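Local coordinates for alcohol dehydrogenase IV (Corynebacterium glutamicum, PDB 3IV7), which belongs to the iron-containing alcohol dehydrogenase family and probably reduces maleylacetate, with NAD as the likely cofactor, at residues A[41-46]-A[102-107]. Residues are numbered along the deposited sequence; the frame is centred on the assembly and turned at random.
Sequences MVIAGE and GLAKAI
Leu103 begins the contact on the helix side: its methyl CD2 lies 4.1 Å from CG2 of Ile43, and the two side chains run across each other at about a right angle. One residue on, the short methyl of Ala104 faces the other branch of the same isoleucine, with Ala104 CB 3.9 Å from Ile43 CD1. Ile43 thus gives CG2 to Leu103 and CD1 to Ala104 and, a turn later, Ile107. Its CG1 stands opposite the carbonyl carbon (chi1 -62°), which carries CD1 out to the helix while CG2 is left for the leucine. A full turn after Leu103, Ile107 meets the strand end-on, its CD1 3.7 Å from Ile43 CD1. The same methyl also reaches CE of Met41, a selenomethionine, at 4.0 Å. Met41 spans that gap because its chain is fully extended, all three torsions within a few degrees of 180°. Every touching atom is a methyl carbon, and all five residues are buried. The axes of strand residues 41-43 and helix residues 102-107 come within 9.8 Å, their N-to-C directions 139° apart. Helix 98-111 is the beta-alpha-beta crossover between parallel strands 91-96 and 115-119, probably in the family's Rossmann-like N-terminal domain; here it packs against neighbouring strand 40-43, which runs between strands 91-96 and 63-65. On strand 91-96, Leu92 meets Ile107 and Cys94 meets Ala104, and helix 74-86 adjoins through Ala80 and Ala84, which touch Ile107.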
loop_
_atom_site.group_PDB
_atom_site.type_symbol
_atom_site.label_atom_id
_atom_site.label_comp_id
_atom_site.label_asym_id
_atom_site.label_seq_id
_atom_site.Cartn_x
_atom_site.Cartn_y
_atom_site.Cartn_z
HETATM N N MSE A 41 -18.117 -22.299 -1.296
HETATM C CA MSE A 41 -18.351 -22.518 -2.710
HETATM C C MSE A 41 -17.058 -22.259 -3.460
HETATM O O MSE A 41 -16.498 -21.162 -3.382
HETATM C CB MSE A 41 -19.443 -21.589 -3.207
HETATM C CG MSE A 41 -19.771 -21.671 -4.740
HETATM SE SE MSE A 41 -21.284 -20.487 -5.111
HETATM C CE MSE A 41 -21.495 -20.691 -7.028
ATOM N N VAL A 42 -16.566 -23.279 -4.166
ATOM C CA VAL A 42 -15.362 -23.137 -4.990
ATOM C C VAL A 42 -15.773 -22.943 -6.458
ATOM O O VAL A 42 -16.590 -23.704 -7.014
ATOM C CB VAL A 42 -14.422 -24.352 -4.858
ATOM C CG1 VAL A 42 -13.289 -24.257 -5.847
ATOM C CG2 VAL A 42 -13.857 -24.445 -3.428
ATOM N N ILE A 43 -15.221 -21.913 -7.066
ATOM C CA ILE A 43 -15.551 -21.543 -8.426
ATOM C C ILE A 43 -14.307 -21.726 -9.258
ATOM O O ILE A 43 -13.267 -21.134 -8.965
ATOM C CB ILE A 43 -16.018 -20.051 -8.504
ATOM C CG1 ILE A 43 -17.276 -19.850 -7.690
ATOM C CG2 ILE A 43 -16.230 -19.618 -9.973
ATOM C CD1 ILE A 43 -17.484 -18.450 -7.222
ATOM N N ALA A 44 -14.418 -22.512 -10.316
ATOM C CA ALA A 44 -13.279 -22.770 -11.196
ATOM C C ALA A 44 -13.798 -23.332 -12.534
ATOM O O ALA A 44 -14.725 -24.102 -12.547
ATOM C CB ALA A 44 -12.303 -23.793 -10.529
ATOM N N GLY A 45 -13.215 -22.903 -13.641
ATOM C CA GLY A 45 -13.581 -23.450 -14.939
ATOM C C GLY A 45 -13.154 -24.907 -15.025
ATOM O O GLY A 45 -12.248 -25.348 -14.285
ATOM N N GLU A 46 -13.815 -25.656 -15.906
ATOM C CA GLU A 46 -13.554 -27.104 -16.095
ATOM C C GLU A 46 -12.073 -27.418 -16.201
ATOM O O GLU A 46 -11.606 -28.374 -15.623
ATOM C CB GLU A 46 -14.266 -27.598 -17.353
ATOM C CG GLU A 46 -15.801 -27.602 -17.247
ATOM C CD GLU A 46 -16.504 -27.678 -18.626
ATOM O OE1 GLU A 46 -15.854 -28.106 -19.611
ATOM O OE2 GLU A 46 -17.707 -27.307 -18.709
ATOM N N GLY A 102 -13.848 -13.026 -12.066
ATOM C CA GLY A 102 -14.945 -12.151 -12.509
ATOM C C GLY A 102 -16.316 -12.651 -12.060
ATOM O O GLY A 102 -17.185 -11.844 -11.658
ATOM N N LEU A 103 -16.523 -13.974 -12.117
ATOM C CA LEU A 103 -17.784 -14.554 -11.709
ATOM C C LEU A 103 -17.965 -14.474 -10.190
ATOM O O LEU A 103 -19.060 -14.183 -9.705
ATOM C CB LEU A 103 -17.915 -16.003 -12.207
ATOM C CG LEU A 103 -19.262 -16.689 -11.934
ATOM C CD1 LEU A 103 -20.414 -15.920 -12.567
ATOM C CD2 LEU A 103 -19.275 -18.188 -12.399
ATOM N N ALA A 104 -16.896 -14.693 -9.439
ATOM C CA ALA A 104 -16.970 -14.586 -7.984
ATOM C C ALA A 104 -17.372 -13.162 -7.636
ATOM O O ALA A 104 -18.234 -12.944 -6.798
ATOM C CB ALA A 104 -15.616 -14.974 -7.328
ATOM N N LYS A 105 -16.802 -12.197 -8.345
ATOM C CA LYS A 105 -17.130 -10.804 -8.121
ATOM C C LYS A 105 -18.606 -10.552 -8.432
ATOM O O LYS A 105 -19.290 -9.860 -7.693
ATOM C CB LYS A 105 -16.246 -9.900 -8.992
ATOM C CG LYS A 105 -14.782 -9.752 -8.514
ATOM C CD LYS A 105 -14.019 -8.833 -9.472
ATOM C CE LYS A 105 -12.746 -8.284 -8.835
ATOM N NZ LYS A 105 -11.992 -7.435 -9.771
ATOM N N ALA A 106 -19.080 -11.074 -9.556
ATOM C CA ALA A 106 -20.470 -10.877 -9.928
ATOM C C ALA A 106 -21.407 -11.390 -8.813
ATOM O O ALA A 106 -22.412 -10.738 -8.488
ATOM C CB ALA A 106 -20.782 -11.523 -11.264
ATOM N N ILE A 107 -21.045 -12.507 -8.191
ATOM C CA ILE A 107 -21.846 -13.066 -7.084
ATOM C C ILE A 107 -21.822 -12.150 -5.872
ATOM O O ILE A 107 -22.850 -11.907 -5.256
ATOM C CB ILE A 107 -21.362 -14.466 -6.645
ATOM C CG1 ILE A 107 -21.472 -15.465 -7.797
ATOM C CG2 ILE A 107 -22.248 -14.978 -5.459
ATOM C CD1 ILE A 107 -20.755 -16.829 -7.526
#